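Long-range contacts in centrosome-associated zinc finger protein Cp190 (Drosophila melanogaster, PDB 6ER1), which organises chromatin domains and supports insulator boundary function, being recruited by insulator DNA-binding proteins and homodimerising through its N-terminal BTB domain: residues A[27-32]-A[47-52]; A[39-44]-A[80-85]; A[52-57]-A[91-96]. All blocks are in the same frame, centred on the assembly; numbering follows the deposited sequence.

Contact 1 of 3, residues A[27-32]-A[47-52]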
loop_
_atom_site.group_PDB
_atom_site.type_symbol
_atom_site.label_atom_id
_atom_site.label_comp_id
_atom_site.label_asym_id
_atom_site.label_seq_id
_atom_site.Cartn_x
_atom_site.Cartn_y
_atom_site.Cartn_z
ATOM N N ASN A 27 -7.812 4.401 -5.817
ATOM C CA ASN A 27 -7.908 5.810 -6.100
ATOM C C ASN A 27 -6.554 6.473 -6.255
ATOM O O ASN A 27 -6.332 7.272 -7.151
ATOM C CB ASN A 27 -8.765 6.507 -5.064
ATOM C CG ASN A 27 -8.913 7.989 -5.328
ATOM O OD1 ASN A 27 -9.459 8.378 -6.377
ATOM N ND2 ASN A 27 -8.421 8.820 -4.406
ATOM N N PHE A 28 -5.633 6.157 -5.359
ATOM C CA PHE A 28 -4.289 6.696 -5.496
ATOM C C PHE A 28 -3.606 6.305 -6.833
ATOM O O PHE A 28 -2.885 7.104 -7.444
ATOM C CB PHE A 28 -3.401 6.253 -4.332
ATOM C CG PHE A 28 -3.809 6.790 -2.977
ATOM C CD1 PHE A 28 -4.482 8.013 -2.819
ATOM C CD2 PHE A 28 -3.533 6.027 -1.864
ATOM C CE1 PHE A 28 -4.824 8.467 -1.561
ATOM C CE2 PHE A 28 -3.839 6.489 -0.599
ATOM C CZ PHE A 28 -4.500 7.689 -0.450
ATOM N N PHE A 29 -3.783 5.056 -7.211
ATOM C CA PHE A 29 -3.259 4.557 -8.476
ATOM C C PHE A 29 -3.852 5.307 -9.652
ATOM O O PHE A 29 -3.108 5.785 -10.504
ATOM C CB PHE A 29 -3.514 3.050 -8.587
ATOM C CG PHE A 29 -3.093 2.414 -9.896
ATOM C CD1 PHE A 29 -1.822 2.578 -10.394
ATOM C CD2 PHE A 29 -3.918 1.520 -10.489
ATOM C CE1 PHE A 29 -1.421 1.951 -11.526
ATOM C CE2 PHE A 29 -3.543 0.882 -11.643
ATOM C CZ PHE A 29 -2.292 1.106 -12.185
ATOM N N ASN A 30 -5.167 5.526 -9.630
ATOM C CA ASN A 30 -5.841 6.234 -10.714
ATOM C C ASN A 30 -5.380 7.687 -10.814
ATOM O O ASN A 30 -5.275 8.204 -11.909
ATOM C CB ASN A 30 -7.352 6.183 -10.507
ATOM C CG ASN A 30 -7.933 4.776 -10.586
ATOM O OD1 ASN A 30 -7.319 3.865 -11.113
ATOM N ND2 ASN A 30 -9.118 4.601 -10.026
ATOM N N LYS A 31 -5.047 8.318 -9.683
ATOM C CA LYS A 31 -4.661 9.735 -9.649
ATOM C C LYS A 31 -3.124 9.901 -9.672
ATOM O O LYS A 31 -2.632 11.024 -9.688
ATOM C CB LYS A 31 -5.225 10.374 -8.346
ATOM C CG LYS A 31 -6.749 10.416 -8.261
ATOM C CD LYS A 31 -7.367 11.498 -9.123
ATOM C CE LYS A 31 -8.872 11.294 -9.308
ATOM N NZ LYS A 31 -9.618 11.219 -8.018
ATOM N N THR A 32 -2.379 8.784 -9.651
ATOM C CA THR A 32 -0.893 8.720 -9.545
ATOM C C THR A 32 -0.361 9.425 -8.302
ATOM O O THR A 32 0.655 10.119 -8.359
ATOM C CB THR A 32 -0.146 9.211 -10.796
ATOM O OG1 THR A 32 -0.062 10.635 -10.769
ATOM C CG2 THR A 32 -0.835 8.706 -12.005
ATOM N N LEU A 47 3.746 3.990 -17.225
ATOM C CA LEU A 47 2.758 3.565 -16.236
ATOM C C LEU A 47 3.383 3.794 -14.853
ATOM O O LEU A 47 4.435 3.217 -14.537
ATOM C CB LEU A 47 2.425 2.091 -16.415
ATOM C CG LEU A 47 1.408 1.463 -15.469
ATOM C CD1 LEU A 47 0.079 2.193 -15.513
ATOM C CD2 LEU A 47 1.230 -0.015 -15.707
ATOM N N LYS A 48 2.742 4.624 -14.039
ATOM C CA LYS A 48 3.233 4.935 -12.684
ATOM C C LYS A 48 2.547 4.072 -11.650
ATOM O O LYS A 48 1.319 3.968 -11.657
ATOM C CB LYS A 48 3.027 6.402 -12.361
ATOM C CG LYS A 48 3.864 7.270 -13.281
ATOM C CD LYS A 48 3.776 8.755 -13.063
ATOM C CE LYS A 48 4.772 9.437 -14.014
ATOM N NZ LYS A 48 4.822 10.916 -13.877
ATOM N N VAL A 49 3.331 3.475 -10.752
ATOM C CA VAL A 49 2.823 2.474 -9.845
ATOM C C VAL A 49 3.450 2.716 -8.453
ATOM O O VAL A 49 4.332 3.556 -8.264
ATOM C CB VAL A 49 3.153 1.050 -10.374
ATOM C CG1 VAL A 49 2.524 0.789 -11.714
ATOM C CG2 VAL A 49 4.656 0.823 -10.453
ATOM N N HIS A 50 3.011 1.896 -7.510
ATOM C CA HIS A 50 3.556 1.823 -6.132
ATOM C C HIS A 50 4.370 0.570 -5.983
ATOM O O HIS A 50 3.830 -0.531 -6.104
ATOM C CB HIS A 50 2.440 1.823 -5.111
ATOM C CG HIS A 50 1.510 2.985 -5.205
ATOM N ND1 HIS A 50 0.327 2.923 -5.923
ATOM C CD2 HIS A 50 1.591 4.251 -4.726
ATOM C CE1 HIS A 50 -0.289 4.082 -5.859
ATOM N NE2 HIS A 50 0.457 4.915 -5.146
ATOM N N ARG A 51 5.655 0.719 -5.689
ATOM C CA ARG A 51 6.564 -0.409 -5.517
ATOM C C ARG A 51 6.011 -1.457 -4.556
ATOM O O ARG A 51 6.100 -2.659 -4.861
ATOM C CB ARG A 51 7.914 0.086 -5.063
ATOM C CG ARG A 51 9.033 -0.891 -5.234
ATOM C CD ARG A 51 10.369 -0.273 -4.798
ATOM N NE ARG A 51 10.896 0.600 -5.856
ATOM C CZ ARG A 51 10.909 1.927 -5.850
ATOM N NH1 ARG A 51 10.427 2.620 -4.825
ATOM N NH2 ARG A 51 11.418 2.587 -6.895
ATOM N N LEU A 52 5.441 -1.011 -3.425
ATOM C CA LEU A 52 4.971 -1.946 -2.427
ATOM C C LEU A 52 3.811 -2.780 -2.922
ATOM O O LEU A 52 3.674 -3.944 -2.493
ATOM C CB LEU A 52 4.663 -1.218 -1.144
ATOM C CG LEU A 52 3.384 -0.466 -0.874
ATOM C CD1 LEU A 52 2.214 -1.428 -0.689
ATOM C CD2 LEU A 52 3.486 0.390 0.376
HETATM O O HOH W 1 -0.997 5.319 -12.296
#
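F29 and V49 bring the two backbones nearest to each other, their CA atoms 6.6 Å apart, where helix 27-31 passes strand 47-49 at an axis distance of 8.5 Å and an angle of 146°. F29 carries most of the contact. Its CG is anti to the backbone N (chi1 176°), and this torsion lets the far end of the ring come up to the strand, where CE1 meets K48 O at 3.4 Å, the oxygen lying at the ring edge, in plane. The same CE1 also touches V49 CG1 at 4.1 Å, and at the ring's end F29 CZ reaches L47 CD1 at 4.2 Å; F29 and V49 lie side by side and point the same way. A water closes the polar side of this pairing, donating to both F29 O and K48 O at 2.8 Å. F29 O thus serves the water as well as T32 N, which bonds it as part of the Schellman motif that ends the helix, T32 having a positive phi.

One residue beyond the strand, the imidazole of H50 turns the CE1 edge of its ring to the helix backbone, H50 CE1 standing 3.9 Å from F29 N, while F28 CB rests obliquely on the same ring. The buried imidazole is gripped at both nitrogens, ND1 by the hydroxyl of Y94 and NE2 by the carbonyl of D33, so that NE2 probably carries a proton and the ring is fixed in rotation. F28 and H50 both also pack on L52 of the second subunit. This helix-to-strand packing, with H50 at the N-cap position of helix 51-57, belongs to the BTB/POZ fold, where it joins the long first helix to the edge of the sheet beside the homodimer interface.

Contact 2 of 3, residues A[39-44]-A[80-85]; sequences LQFRDN and EFQADV
The side chains of F41 and Q82 run past one another in opposing directions, with the phenyl ring of F41 and the amide of Q82 81° apart. The face of the F41 ring is given to A83: A83 CB sits over its middle, 3.9 Å from the ring centroid and close to the normal, a CH-pi contact. A bend at chi2 (-72°) brings the Q82 amide back to the turn, where R42 N donates to Q82 OE1 at 2.8 Å along a nearly straight line (173°), a little tilted from the carbonyl plane. A water that also binds D43 N donates to Q82 OE1 as well, and a second water links Q82 NE2 to Q40 O, while P78 O takes another bond from NE2. The R42 side chain crosses that of Q82 nearly at right angles, its CG 3.5 Å from Q82 OE1. An alanine in place of F41 is likely to open a gap against A83 CB, taking away the ring face on which the first residue of the helix packs. The whole ties the type I turn F41-N44, in the hairpin between strands 37-40 and 46-49, to the start of helix 83-95, where Q82 is at the N-cap position, in the BTB fold.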
loop_
_atom_site.group_PDB
_atom_site.type_symbol
_atom_site.label_atom_id
_atom_site.label_comp_id
_atom_site.label_asym_id
_atom_site.label_seq_id
_atom_site.Cartn_x
_atom_site.Cartn_y
_atom_site.Cartn_z
ATOM N N LEU A 39 7.254 2.949 -14.921
ATOM C CA LEU A 39 7.597 1.929 -15.909
ATOM C C LEU A 39 7.494 2.536 -17.287
ATOM O O LEU A 39 6.493 3.174 -17.613
ATOM C CB LEU A 39 6.634 0.753 -15.833
ATOM C CG LEU A 39 6.368 0.214 -14.430
ATOM C CD1 LEU A 39 5.354 -0.887 -14.473
ATOM C CD2 LEU A 39 7.643 -0.267 -13.774
ATOM N N GLN A 40 8.520 2.357 -18.106
ATOM C CA GLN A 40 8.535 2.902 -19.459
ATOM C C GLN A 40 8.582 1.816 -20.523
ATOM O O GLN A 40 9.481 0.948 -20.475
ATOM C CB GLN A 40 9.679 3.899 -19.622
ATOM C CG GLN A 40 9.642 4.586 -20.993
ATOM C CD GLN A 40 10.501 5.810 -21.051
ATOM O OE1 GLN A 40 10.449 6.656 -20.167
ATOM N NE2 GLN A 40 11.298 5.921 -22.108
ATOM N N PHE A 41 7.648 1.919 -21.481
ATOM C CA PHE A 41 7.518 0.980 -22.583
ATOM C C PHE A 41 8.306 1.414 -23.825
ATOM O O PHE A 41 8.794 2.551 -23.896
ATOM C CB PHE A 41 6.034 0.704 -22.832
ATOM C CG PHE A 41 5.328 0.181 -21.627
ATOM C CD1 PHE A 41 5.628 -1.072 -21.144
ATOM C CD2 PHE A 41 4.367 0.927 -20.988
ATOM C CE1 PHE A 41 4.978 -1.572 -20.026
ATOM C CE2 PHE A 41 3.698 0.442 -19.898
ATOM C CZ PHE A 41 4.004 -0.818 -19.393
ATOM N N ARG A 42 8.431 0.514 -24.792
ATOM C CA ARG A 42 9.241 0.759 -25.998
ATOM C C ARG A 42 8.721 1.948 -26.798
ATOM O O ARG A 42 9.516 2.684 -27.416
ATOM C CB ARG A 42 9.312 -0.489 -26.893
ATOM C CG ARG A 42 10.158 -1.623 -26.324
ATOM C CD ARG A 42 10.359 -2.749 -27.350
ATOM N NE ARG A 42 11.313 -2.369 -28.390
ATOM C CZ ARG A 42 11.697 -3.170 -29.386
ATOM N NH1 ARG A 42 12.555 -2.727 -30.290
ATOM N NH2 ARG A 42 11.237 -4.415 -29.491
ATOM N N ASP A 43 7.393 2.150 -26.761
ATOM C CA ASP A 43 6.745 3.291 -27.446
ATOM C C ASP A 43 6.861 4.646 -26.665
ATOM O O ASP A 43 6.289 5.667 -27.084
ATOM C CB ASP A 43 5.261 2.916 -27.785
ATOM C CG ASP A 43 4.364 2.705 -26.543
ATOM O OD1 ASP A 43 4.842 2.922 -25.417
ATOM O OD2 ASP A 43 3.154 2.369 -26.760
ATOM N N ASN A 44 7.596 4.624 -25.548
ATOM C CA ASN A 44 7.886 5.764 -24.642
ATOM C C ASN A 44 6.729 6.103 -23.708
ATOM O O ASN A 44 6.851 7.025 -22.895
ATOM C CB ASN A 44 8.437 7.021 -25.347
ATOM C CG ASN A 44 9.688 6.741 -26.163
ATOM O OD1 ASN A 44 10.593 6.015 -25.735
ATOM N ND2 ASN A 44 9.745 7.316 -27.353
ATOM N N GLU A 80 10.394 -8.304 -23.636
ATOM C CA GLU A 80 9.371 -9.332 -23.418
ATOM C C GLU A 80 8.311 -8.940 -22.407
ATOM O O GLU A 80 7.431 -9.761 -22.132
ATOM C CB GLU A 80 9.980 -10.683 -22.966
ATOM C CG GLU A 80 10.523 -10.780 -21.518
ATOM C CD GLU A 80 11.966 -10.356 -21.409
ATOM O OE1 GLU A 80 12.427 -9.547 -22.269
ATOM O OE2 GLU A 80 12.614 -10.813 -20.452
ATOM N N PHE A 81 8.370 -7.711 -21.869
ATOM C CA PHE A 81 7.516 -7.326 -20.756
ATOM C C PHE A 81 6.966 -5.935 -21.025
ATOM O O PHE A 81 7.350 -4.936 -20.426
ATOM C CB PHE A 81 8.356 -7.389 -19.457
ATOM C CG PHE A 81 7.570 -7.381 -18.179
ATOM C CD1 PHE A 81 6.711 -8.405 -17.869
ATOM C CD2 PHE A 81 7.778 -6.378 -17.232
ATOM C CE1 PHE A 81 6.051 -8.453 -16.647
ATOM C CE2 PHE A 81 7.125 -6.428 -16.007
ATOM C CZ PHE A 81 6.241 -7.450 -15.721
ATOM N N GLN A 82 6.099 -5.875 -22.045
ATOM C CA GLN A 82 5.502 -4.613 -22.509
ATOM C C GLN A 82 4.068 -4.488 -22.077
ATOM O O GLN A 82 3.538 -5.305 -21.283
ATOM C CB GLN A 82 5.679 -4.518 -24.042
ATOM C CG GLN A 82 7.143 -4.465 -24.398
ATOM C CD GLN A 82 7.786 -3.123 -24.035
ATOM O OE1 GLN A 82 7.285 -2.048 -24.441
ATOM N NE2 GLN A 82 8.922 -3.159 -23.348
ATOM N N ALA A 83 3.399 -3.422 -22.495
ATOM C CA ALA A 83 2.097 -3.058 -21.899
ATOM C C ALA A 83 1.039 -4.138 -22.062
ATOM O O ALA A 83 0.149 -4.256 -21.249
ATOM C CB ALA A 83 1.597 -1.714 -22.428
ATOM N N ASP A 84 1.113 -4.918 -23.175
ATOM C CA ASP A 84 0.120 -5.974 -23.346
ATOM C C ASP A 84 -0.040 -6.973 -22.174
ATOM O O ASP A 84 -1.109 -7.476 -21.927
ATOM C CB ASP A 84 0.306 -6.770 -24.673
ATOM C CG ASP A 84 1.637 -7.459 -24.810
ATOM O OD1 ASP A 84 2.596 -7.142 -24.049
ATOM O OD2 ASP A 84 1.723 -8.362 -25.670
ATOM N N VAL A 85 1.077 -7.259 -21.515
ATOM C CA VAL A 85 1.052 -8.104 -20.311
ATOM C C VAL A 85 1.141 -7.275 -19.020
ATOM O O VAL A 85 0.450 -7.638 -18.039
ATOM C CB VAL A 85 2.109 -9.236 -20.330
ATOM C CG1 VAL A 85 1.856 -10.172 -21.508
ATOM C CG2 VAL A 85 3.531 -8.696 -20.341
HETATM O O HOH W 2 10.535 -0.623 -22.611
HETATM O O HOH W 3 5.720 -0.470 -26.341
#

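Contact 3 of 3, residues A[52-57]-A[91-96]; sequences LVLSAC and NFMYTG
M93 O is gripped by two donors: a water at 2.9 Å, which also donates to V53 O at 2.9 Å and so bridges the two helices, and the indole NE1 of W17 from the second subunit. Around this polar point the helices 52-57 and 91-95 cross almost perpendicularly, at 89°, with their axes 9.2 Å apart, and the rest of the contact is apolar.

V53 meets Y94 at about a right angle. Its CG1, anti to the backbone N (chi1 175°), stands over the centre of the Y94 ring, 3.7 Å from the centroid and 6° off the normal, a CH-pi contact, while V53 CG2 reaches Y94 CE2 at 3.8 Å. F29 stacks on the opposite face, so the tyrosine ring is clamped between a methyl and a phenyl. L54 CD1 approaches the same ring obliquely.

M93 supplies the other half. Extended beyond CG, its chain runs across L54, with SD 3.8 Å from L54 CG and as close to L54 CD1, and carries CE on to C57 CB at 4.0 Å. C57 SG in turn lies 4.0 Å from M93 CG, so that the thioether is flanked by L54 and C57 together.

Beyond the pair, L25 of helix 17-31 packs on V53 and Y94, F61 of helix 60-67 on L54 and M93, and V119 of helix 118-124 on C57. W17 of the second subunit packs on C57 and F92. G96, with positive phi, ends helix 83-95 and leads directly into strand 97-101, its backbone bonded to the second subunit. The crossing is buried near the centre of the chain, with the second subunit along one side.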
loop_
_atom_site.group_PDB
_atom_site.type_symbol
_atom_site.label_atom_id
_atom_site.label_comp_id
_atom_site.label_asym_id
_atom_site.label_seq_id
_atom_site.Cartn_x
_atom_site.Cartn_y
_atom_site.Cartn_z
ATOM N N LEU A 52 5.441 -1.011 -3.425
ATOM C CA LEU A 52 4.971 -1.946 -2.427
ATOM C C LEU A 52 3.811 -2.780 -2.922
ATOM O O LEU A 52 3.674 -3.944 -2.493
ATOM C CB LEU A 52 4.663 -1.218 -1.144
ATOM C CG LEU A 52 3.384 -0.466 -0.874
ATOM C CD1 LEU A 52 2.214 -1.428 -0.689
ATOM C CD2 LEU A 52 3.486 0.390 0.376
ATOM N N VAL A 53 2.973 -2.216 -3.828
ATOM C CA VAL A 53 1.867 -3.014 -4.340
ATOM C C VAL A 53 2.408 -4.145 -5.222
ATOM O O VAL A 53 1.964 -5.309 -5.150
ATOM C CB VAL A 53 0.888 -2.127 -5.131
ATOM C CG1 VAL A 53 -0.196 -2.977 -5.754
ATOM C CG2 VAL A 53 0.246 -1.110 -4.178
ATOM N N LEU A 54 3.349 -3.793 -6.081
ATOM C CA LEU A 54 3.956 -4.787 -6.986
ATOM C C LEU A 54 4.653 -5.895 -6.157
ATOM O O LEU A 54 4.510 -7.120 -6.393
ATOM C CB LEU A 54 4.933 -4.102 -7.931
ATOM C CG LEU A 54 4.270 -3.508 -9.226
ATOM C CD1 LEU A 54 3.027 -2.717 -9.029
ATOM C CD2 LEU A 54 5.261 -2.654 -9.976
ATOM N N SER A 55 5.303 -5.465 -5.098
ATOM C CA SER A 55 6.106 -6.388 -4.269
ATOM C C SER A 55 5.256 -7.388 -3.467
ATOM O O SER A 55 5.749 -8.447 -3.078
ATOM C CB SER A 55 6.997 -5.639 -3.311
ATOM O OG SER A 55 7.874 -4.741 -4.015
ATOM N N ALA A 56 3.983 -7.072 -3.236
ATOM C CA ALA A 56 3.102 -8.020 -2.514
ATOM C C ALA A 56 2.889 -9.318 -3.301
ATOM O O ALA A 56 2.581 -10.348 -2.706
ATOM C CB ALA A 56 1.768 -7.381 -2.244
ATOM N N CYS A 57 2.990 -9.194 -4.633
ATOM C CA CYS A 57 2.731 -10.334 -5.549
ATOM C C CYS A 57 3.939 -10.987 -6.149
ATOM O O CYS A 57 3.864 -12.157 -6.625
ATOM C CB CYS A 57 1.822 -9.936 -6.714
ATOM S SG CYS A 57 0.129 -9.647 -6.196
ATOM N N ASN A 91 -2.976 -4.174 -13.091
ATOM C CA ASN A 91 -4.331 -3.976 -12.627
ATOM C C ASN A 91 -4.823 -5.106 -11.684
ATOM O O ASN A 91 -5.546 -4.855 -10.683
ATOM C CB ASN A 91 -5.300 -3.787 -13.787
ATOM C CG ASN A 91 -5.156 -2.437 -14.512
ATOM O OD1 ASN A 91 -4.745 -1.456 -13.928
ATOM N ND2 ASN A 91 -5.587 -2.385 -15.749
ATOM N N PHE A 92 -4.399 -6.324 -11.980
ATOM C CA PHE A 92 -4.633 -7.477 -11.098
ATOM C C PHE A 92 -3.989 -7.239 -9.728
ATOM O O PHE A 92 -4.656 -7.475 -8.686
ATOM C CB PHE A 92 -4.113 -8.772 -11.711
ATOM C CG PHE A 92 -4.092 -9.928 -10.778
ATOM C CD1 PHE A 92 -5.220 -10.575 -10.370
ATOM C CD2 PHE A 92 -2.897 -10.264 -10.208
ATOM C CE1 PHE A 92 -5.160 -11.590 -9.437
ATOM C CE2 PHE A 92 -2.818 -11.288 -9.279
ATOM C CZ PHE A 92 -3.949 -11.964 -8.913
ATOM N N MET A 93 -2.763 -6.738 -9.719
ATOM C CA MET A 93 -2.107 -6.531 -8.392
ATOM C C MET A 93 -2.867 -5.555 -7.528
ATOM O O MET A 93 -2.916 -5.711 -6.276
ATOM C CB MET A 93 -0.689 -6.051 -8.567
ATOM C CG MET A 93 0.203 -7.046 -9.200
ATOM S SD MET A 93 1.725 -6.221 -9.719
ATOM C CE MET A 93 2.746 -7.505 -9.808
ATOM N N TYR A 94 -3.522 -4.556 -8.108
ATOM C CA TYR A 94 -4.314 -3.558 -7.367
ATOM C C TYR A 94 -5.711 -4.015 -6.973
ATOM O O TYR A 94 -6.307 -3.476 -6.030
ATOM C CB TYR A 94 -4.426 -2.249 -8.132
ATOM C CG TYR A 94 -3.192 -1.378 -8.049
ATOM C CD1 TYR A 94 -2.119 -1.540 -8.893
ATOM C CD2 TYR A 94 -3.079 -0.409 -7.047
ATOM C CE1 TYR A 94 -0.976 -0.770 -8.786
ATOM C CE2 TYR A 94 -1.948 0.371 -6.939
ATOM C CZ TYR A 94 -0.884 0.190 -7.795
ATOM O OH TYR A 94 0.226 0.985 -7.725
ATOM N N THR A 95 -6.226 -5.029 -7.644
ATOM C CA THR A 95 -7.647 -5.353 -7.519
ATOM C C THR A 95 -8.030 -6.782 -7.196
ATOM O O THR A 95 -9.117 -6.997 -6.642
ATOM C CB THR A 95 -8.434 -5.006 -8.818
ATOM O OG1 THR A 95 -8.013 -5.843 -9.881
ATOM C CG2 THR A 95 -8.280 -3.558 -9.222
ATOM N N GLY A 96 -7.181 -7.740 -7.548
ATOM C CA GLY A 96 -7.512 -9.144 -7.523
ATOM C C GLY A 96 -8.245 -9.710 -8.710
ATOM O O GLY A 96 -8.504 -10.907 -8.739
HETATM O O HOH W 4 -0.557 -6.643 -4.885
#

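Contact 3 is the most buried of the three and lies near the centre of the chain, whereas contacts 1 and 2 are only partly buried. Contacts 1 and 3 both use helix 51-57, and meet through H50, F29 and Y94, forming one continuous packed region that also faces the second subunit. Contact 2, about 17 Å from contact 3 between centres, stands at the other end of helix 83-95 and away from the dimer partner, but joins contact 1 through neighbouring strands 37-40 and 46-49. Chemistry follows place: contact 3 is mainly apolar, contact 1 mixes aromatic packing with a bridging water, and contact 2 combines a side-chain-to-backbone bond and waters with a methyl over an aromatic face.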